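Local coordinates for uncharacterized protein (Bacteroides ovatus CL02T12C04, PDB 6PTM), which probably hydrolyses carrageenan from chain ends, as an exo-carrageenase of glycoside hydrolase family GH42, at residues D613-A623 and T640-D651. Residues are numbered along the deposited sequence; the frame is centred on the assembly and turned at random.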
ATOM      1  N   ASP A 613     -12.126  21.357   5.598  1.00 19.41           N
ATOM      2  CA  ASP A 613     -13.318  22.237   5.704  1.00 19.75           C
ATOM      3  C   ASP A 613     -14.358  21.516   6.560  1.00 20.14           C
ATOM      4  O   ASP A 613     -15.211  22.162   7.159  1.00 19.60           O
ATOM      5  CB  ASP A 613     -13.871  22.558   4.310  1.00 19.91           C
ATOM      6  CG  ASP A 613     -12.881  23.161   3.350  1.00 18.64           C
ATOM      7  OD1 ASP A 613     -12.078  23.957   3.825  1.00 17.01           O
ATOM      8  OD2 ASP A 613     -12.919  22.806   2.107  1.00 17.90           O
ATOM      9  N   ALA A 614     -14.346  20.185   6.598  1.00 18.26           N
ATOM     10  CA  ALA A 614     -15.349  19.466   7.397  1.00 18.77           C
ATOM     11  C   ALA A 614     -14.876  18.066   7.763  1.00 18.56           C
ATOM     12  O   ALA A 614     -14.130  17.475   6.966  1.00 17.59           O
ATOM     13  CB  ALA A 614     -16.662  19.403   6.643  1.00 19.57           C
ATOM     14  N   ILE A 615     -15.353  17.598   8.921  1.00 17.11           N
ATOM     15  CA  ILE A 615     -15.313  16.175   9.340  1.00 17.95           C
ATOM     16  C   ILE A 615     -16.716  15.590   9.140  1.00 17.62           C
ATOM     17  O   ILE A 615     -17.728  16.200   9.582  1.00 16.08           O
ATOM     18  CB  ILE A 615     -14.788  16.082  10.785  1.00 17.64           C
ATOM     19  CG1 ILE A 615     -13.333  16.566  10.870  1.00 17.45           C
ATOM     20  CG2 ILE A 615     -14.990  14.685  11.367  1.00 17.68           C
ATOM     21  CD1 ILE A 615     -12.804  16.707  12.307  1.00 17.44           C
ATOM     22  N   VAL A 616     -16.786  14.401   8.554  1.00 16.94           N
ATOM     23  CA  VAL A 616     -18.069  13.673   8.434  1.00 16.91           C
ATOM     24  C   VAL A 616     -18.012  12.522   9.430  1.00 16.93           C
ATOM     25  O   VAL A 616     -16.960  11.899   9.543  1.00 17.19           O
ATOM     26  CB  VAL A 616     -18.379  13.251   6.987  1.00 19.05           C
ATOM     27  CG1 VAL A 616     -18.329  14.444   6.058  1.00 20.96           C
ATOM     28  CG2 VAL A 616     -17.479  12.151   6.475  1.00 19.99           C
ATOM     29  N   VAL A 617     -19.092  12.320  10.181  1.00 17.54           N
ATOM     30  CA  VAL A 617     -19.199  11.234  11.188  1.00 18.35           C
ATOM     31  C   VAL A 617     -20.402  10.378  10.805  1.00 17.57           C
ATOM     32  O   VAL A 617     -21.556  10.865  10.876  1.00 17.84           O
ATOM     33  CB  VAL A 617     -19.286  11.752  12.634  1.00 19.01           C
ATOM     34  CG1 VAL A 617     -19.310  10.569  13.599  1.00 20.34           C
ATOM     35  CG2 VAL A 617     -18.159  12.710  12.971  1.00 20.59           C
ATOM     36  N   TYR A 618     -20.117   9.163  10.353  1.00 17.86           N
ATOM     37  CA  TYR A 618     -21.095   8.250   9.721  1.00 18.60           C
ATOM     38  C   TYR A 618     -21.034   6.907  10.420  1.00 19.23           C
ATOM     39  O   TYR A 618     -19.912   6.339  10.492  1.00 17.31           O
ATOM     40  CB  TYR A 618     -20.802   8.070   8.230  1.00 18.44           C
ATOM     41  CG  TYR A 618     -21.725   7.150   7.485  1.00 17.72           C
ATOM     42  CD1 TYR A 618     -23.046   7.485   7.234  1.00 17.89           C
ATOM     43  CD2 TYR A 618     -21.262   5.942   7.002  1.00 18.35           C
ATOM     44  CE1 TYR A 618     -23.880   6.632   6.525  1.00 18.42           C
ATOM     45  CE2 TYR A 618     -22.075   5.078   6.294  1.00 17.82           C
ATOM     46  CZ  TYR A 618     -23.376   5.448   6.019  1.00 17.87           C
ATOM     47  OH  TYR A 618     -24.136   4.583   5.309  1.00 18.66           O
ATOM     48  N   LYS A 619     -22.204   6.444  10.891  1.00 16.33           N
ATOM     49  CA  LYS A 619     -22.415   5.105  11.491  1.00 17.90           C
ATOM     50  C   LYS A 619     -21.254   4.757  12.438  1.00 17.13           C
ATOM     51  O   LYS A 619     -20.704   3.636  12.373  1.00 16.81           O
ATOM     52  CB  LYS A 619     -22.603   4.091  10.363  1.00 21.25           C
ATOM     53  CG  LYS A 619     -23.931   4.193   9.613  1.00 24.74           C
ATOM     54  CD  LYS A 619     -24.330   2.850   8.993  1.00 29.49           C
ATOM     55  CE  LYS A 619     -25.812   2.568   9.063  1.00 35.70           C
ATOM     56  NZ  LYS A 619     -26.504   3.511   8.176  1.00 39.65           N
ATOM     57  N   THR A 620     -20.954   5.681  13.345  1.00 16.53           N
ATOM     58  CA  THR A 620     -19.904   5.547  14.379  1.00 17.01           C
ATOM     59  C   THR A 620     -20.569   5.679  15.750  1.00 17.94           C
ATOM     60  O   THR A 620     -20.308   6.640  16.478  1.00 17.36           O
ATOM     61  CB  THR A 620     -18.777   6.541  14.062  1.00 17.37           C
ATOM     62  OG1 THR A 620     -18.356   6.335  12.700  1.00 18.78           O
ATOM     63  CG2 THR A 620     -17.594   6.390  14.989  1.00 18.07           C
ATOM     64  N   PRO A 621     -21.428   4.712  16.155  1.00 19.81           N
ATOM     65  CA  PRO A 621     -22.216   4.839  17.382  1.00 19.96           C
ATOM     66  C   PRO A 621     -21.333   4.727  18.631  1.00 19.50           C
ATOM     67  O   PRO A 621     -21.667   5.368  19.593  1.00 19.36           O
ATOM     68  CB  PRO A 621     -23.205   3.668  17.321  1.00 20.67           C
ATOM     69  CG  PRO A 621     -22.488   2.620  16.509  1.00 20.33           C
ATOM     70  CD  PRO A 621     -21.655   3.409  15.514  1.00 20.22           C
ATOM     71  N   TYR A 622     -20.259   3.933  18.571  1.00 20.24           N
ATOM     72  CA  TYR A 622     -19.225   3.833  19.633  1.00 19.26           C
ATOM     73  C   TYR A 622     -18.114   4.869  19.424  1.00 19.94           C
ATOM     74  O   TYR A 622     -17.532   4.977  18.315  1.00 18.02           O
ATOM     75  CB  TYR A 622     -18.554   2.462  19.640  1.00 19.06           C
ATOM     76  CG  TYR A 622     -19.448   1.272  19.840  1.00 18.13           C
ATOM     77  CD1 TYR A 622     -19.548   0.687  21.084  1.00 17.00           C
ATOM     78  CD2 TYR A 622     -20.045   0.615  18.762  1.00 18.04           C
ATOM     79  CE1 TYR A 622     -20.285  -0.465  21.282  1.00 17.84           C
ATOM     80  CE2 TYR A 622     -20.793  -0.538  18.935  1.00 18.21           C
ATOM     81  CZ  TYR A 622     -20.941  -1.059  20.211  1.00 19.20           C
ATOM     82  OH  TYR A 622     -21.609  -2.222  20.438  1.00 19.84           O
ATOM     83  N   ALA A 623     -17.813   5.658  20.459  1.00 18.78           N
ATOM     84  CA  ALA A 623     -16.665   6.579  20.433  1.00 18.74           C
ATOM     85  C   ALA A 623     -16.041   6.612  21.815  1.00 18.74           C
ATOM     86  O   ALA A 623     -16.773   6.478  22.805  1.00 19.18           O
ATOM     87  CB  ALA A 623     -17.074   7.953  19.985  1.00 20.19           C
ATOM     88  N   THR A 640     -16.433  22.634  10.941  1.00 23.79           N
ATOM     89  CA  THR A 640     -17.735  22.078  10.528  1.00 22.69           C
ATOM     90  C   THR A 640     -17.724  20.577  10.757  1.00 21.94           C
ATOM     91  O   THR A 640     -16.804  19.898  10.266  1.00 19.12           O
ATOM     92  CB  THR A 640     -18.031  22.396   9.061  1.00 22.71           C
ATOM     93  OG1 THR A 640     -18.072  23.817   8.926  1.00 23.10           O
ATOM     94  CG2 THR A 640     -19.312  21.760   8.583  1.00 22.51           C
ATOM     95  N   VAL A 641     -18.729  20.079  11.453  1.00 21.62           N
ATOM     96  CA  VAL A 641     -18.937  18.629  11.660  1.00 21.59           C
ATOM     97  C   VAL A 641     -20.314  18.261  11.128  1.00 24.26           C
ATOM     98  O   VAL A 641     -21.309  18.924  11.502  1.00 23.11           O
ATOM     99  CB  VAL A 641     -18.785  18.231  13.130  1.00 20.45           C
ATOM    100  CG1 VAL A 641     -19.111  16.773  13.314  1.00 19.09           C
ATOM    101  CG2 VAL A 641     -17.405  18.562  13.678  1.00 21.63           C
ATOM    102  N   ILE A 642     -20.340  17.232  10.280  1.00 23.29           N
ATOM    103  CA  ILE A 642     -21.569  16.680   9.654  1.00 21.53           C
ATOM    104  C   ILE A 642     -21.733  15.281  10.208  1.00 20.88           C
ATOM    105  O   ILE A 642     -20.847  14.450   9.981  1.00 20.39           O
ATOM    106  CB  ILE A 642     -21.510  16.710   8.116  1.00 22.22           C
ATOM    107  CG1 ILE A 642     -21.305  18.129   7.581  1.00 22.09           C
ATOM    108  CG2 ILE A 642     -22.762  16.074   7.531  1.00 23.82           C
ATOM    109  CD1 ILE A 642     -20.717  18.170   6.206  1.00 24.29           C
ATOM    110  N   ILE A 643     -22.813  15.055  10.939  1.00 20.75           N
ATOM    111  CA  ILE A 643     -22.996  13.814  11.737  1.00 22.94           C
ATOM    112  C   ILE A 643     -24.385  13.269  11.457  1.00 23.79           C
ATOM    113  O   ILE A 643     -25.314  14.102  11.230  1.00 21.81           O
ATOM    114  CB  ILE A 643     -22.736  14.044  13.239  1.00 24.65           C
ATOM    115  CG1 ILE A 643     -22.708  12.730  14.025  1.00 25.30           C
ATOM    116  CG2 ILE A 643     -23.716  15.028  13.857  1.00 26.87           C
ATOM    117  CD1 ILE A 643     -21.991  12.849  15.342  1.00 24.62           C
ATOM    118  N   ASP A 644     -24.490  11.939  11.423  1.00 21.32           N
ATOM    119  CA  ASP A 644     -25.781  11.247  11.196  1.00 21.98           C
ATOM    120  C   ASP A 644     -26.485  11.109  12.550  1.00 23.41           C
ATOM    121  O   ASP A 644     -25.994  11.677  13.524  1.00 24.96           O
ATOM    122  CB  ASP A 644     -25.626   9.953  10.403  1.00 20.87           C
ATOM    123  CG  ASP A 644     -24.856   8.844  11.085  1.00 22.41           C
ATOM    124  OD1 ASP A 644     -24.560   8.999  12.260  1.00 25.62           O
ATOM    125  OD2 ASP A 644     -24.544   7.833  10.414  1.00 22.41           O
ATOM    126  N   ASN A 645     -27.624  10.430  12.587  1.00 25.77           N
ATOM    127  CA  ASN A 645     -28.445  10.288  13.821  1.00 27.49           C
ATOM    128  C   ASN A 645     -27.899   9.136  14.671  1.00 28.62           C
ATOM    129  O   ASN A 645     -28.189   9.104  15.853  1.00 34.25           O
ATOM    130  CB  ASN A 645     -29.928  10.116  13.482  1.00 29.03           C
ATOM    131  CG  ASN A 645     -30.525  11.389  12.925  1.00 30.71           C
ATOM    132  OD1 ASN A 645     -31.039  11.392  11.810  1.00 39.14           O
ATOM    133  ND2 ASN A 645     -30.392  12.479  13.656  1.00 29.60           N
ATOM    134  N   GLU A 646     -27.074   8.266  14.105  1.00 29.62           N
ATOM    135  CA  GLU A 646     -26.667   7.007  14.762  1.00 30.86           C
ATOM    136  C   GLU A 646     -25.317   7.168  15.481  1.00 29.13           C
ATOM    137  O   GLU A 646     -25.017   6.312  16.301  1.00 32.25           O
ATOM    138  CB  GLU A 646     -26.540   5.872  13.745  1.00 36.73           C
ATOM    139  CG  GLU A 646     -27.689   5.752  12.758  1.00 43.03           C
ATOM    140  CD  GLU A 646     -27.446   4.607  11.788  1.00 45.27           C
ATOM    141  OE1 GLU A 646     -27.065   3.536  12.258  1.00 54.10           O
ATOM    142  OE2 GLU A 646     -27.570   4.800  10.571  1.00 45.17           O
ATOM    143  N   SER A 647     -24.536   8.223  15.242  1.00 23.56           N
ATOM    144  CA  SER A 647     -23.121   8.258  15.691  1.00 20.59           C
ATOM    145  C   SER A 647     -22.946   8.832  17.110  1.00 22.38           C
ATOM    146  O   SER A 647     -23.792   9.602  17.591  1.00 21.42           O
ATOM    147  CB  SER A 647     -22.301   8.954  14.669  1.00 17.95           C
ATOM    148  OG  SER A 647     -22.269   8.156  13.502  1.00 16.99           O
ATOM    149  N   PHE A 648     -21.851   8.469  17.781  1.00 20.49           N
ATOM    150  CA  PHE A 648     -21.441   9.078  19.070  1.00 20.49           C
ATOM    151  C   PHE A 648     -22.546   8.931  20.121  1.00 22.13           C
ATOM    152  O   PHE A 648     -22.749   9.872  20.842  1.00 21.51           O
ATOM    153  CB  PHE A 648     -21.098  10.553  18.838  1.00 20.62           C
ATOM    154  CG  PHE A 648     -19.803  10.806  18.103  1.00 20.21           C
ATOM    155  CD1 PHE A 648     -19.041   9.771  17.571  1.00 18.04           C
ATOM    156  CD2 PHE A 648     -19.335  12.103  17.955  1.00 19.95           C
ATOM    157  CE1 PHE A 648     -17.836  10.037  16.931  1.00 18.89           C
ATOM    158  CE2 PHE A 648     -18.129  12.359  17.321  1.00 20.63           C
ATOM    159  CZ  PHE A 648     -17.367  11.327  16.830  1.00 19.01           C
ATOM    160  N   LYS A 649     -23.158   7.755  20.250  1.00 23.87           N
ATOM    161  CA  LYS A 649     -24.236   7.450  21.241  1.00 24.67           C
ATOM    162  C   LYS A 649     -23.660   6.798  22.494  1.00 24.13           C
ATOM    163  O   LYS A 649     -24.191   7.063  23.562  1.00 23.49           O
ATOM    164  CB  LYS A 649     -25.239   6.441  20.685  1.00 27.38           C
ATOM    165  CG  LYS A 649     -25.973   6.900  19.441  1.00 32.37           C
ATOM    166  CD  LYS A 649     -26.583   8.266  19.612  1.00 32.10           C
ATOM    167  CE  LYS A 649     -27.748   8.477  18.672  1.00 35.43           C
ATOM    168  NZ  LYS A 649     -28.050   9.918  18.529  1.00 38.03           N
ATOM    169  N   THR A 650     -22.642   5.939  22.363  1.00 21.97           N
ATOM    170  CA  THR A 650     -22.009   5.284  23.537  1.00 21.69           C
ATOM    171  C   THR A 650     -20.482   5.400  23.532  1.00 24.04           C
ATOM    172  O   THR A 650     -19.867   5.802  22.500  1.00 23.52           O
ATOM    173  CB  THR A 650     -22.363   3.798  23.613  1.00 20.36           C
ATOM    174  OG1 THR A 650     -21.635   3.106  22.596  1.00 22.03           O
ATOM    175  CG2 THR A 650     -23.845   3.533  23.452  1.00 22.81           C
ATOM    176  N   ASP A 651     -19.888   4.986  24.651  1.00 21.42           N
ATOM    177  CA  ASP A 651     -18.422   4.807  24.747  1.00 20.21           C
ATOM    178  C   ASP A 651     -18.073   3.432  24.176  1.00 18.12           C
ATOM    179  O   ASP A 651     -18.987   2.743  23.641  1.00 17.38           O
ATOM    180  CB  ASP A 651     -17.931   5.003  26.182  1.00 20.38           C
ATOM    181  CG  ASP A 651     -18.486   4.024  27.188  1.00 21.01           C
ATOM    182  OD1 ASP A 651     -18.953   2.961  26.805  1.00 20.23           O
ATOM    183  OD2 ASP A 651     -18.434   4.345  28.354  1.00 26.10           O
TER
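Ser-647 OG ties two loops together: it accepts an almost straight bond from Thr-620 N (2.8 Å) and donates to Asp-644 OD1, a double role that suits a serine hydroxyl. OD1 of Asp-644 also accepts from Glu-646 N, closing an Asx turn, the two donors arriving from opposite faces of the carboxylate plane. The backbone N of Lys-619 meets Asp-644 OD2 (2.8 Å) on its syn side, 27° out of that plane. Farther along, Pro-621 O accepts both Lys-649 N (2.9 Å) and Thr-650 N (3.0 Å), and Thr-620 O takes Phe-648 N (2.7 Å). Lys-619 and Glu-646 run side by side and close a salt bridge in which Lys-619 NZ meets the syn lone pair of Glu-646 OE2 (2.9 Å).

Next to these polar bonds the contact is apolar. Val-617 CG1, anti to the backbone N (chi1 -177°), lies over one face of the Phe-648 ring, 4.0 Å from its centroid, in a CH-pi contact; the short side chain of Ala-623 brings CB to 3.6 Å from Phe-648 CD1. Beta-branched Ile-615, Val-616 and Val-617 pair with Val-641, Ile-642 and Ile-643, their branching favouring extended backbone, and bonds such as Val-617 N to Ile-642 O hold the parallel ladder.

These strands, 614-617 and 640-643, belong to a beta-alpha-beta unit in a five-stranded parallel sheet, flanked by strands 564-567 and 667-670; helix 625-636 packs on Val-641 and Phe-648, while helix 579-590 meets Tyr-618.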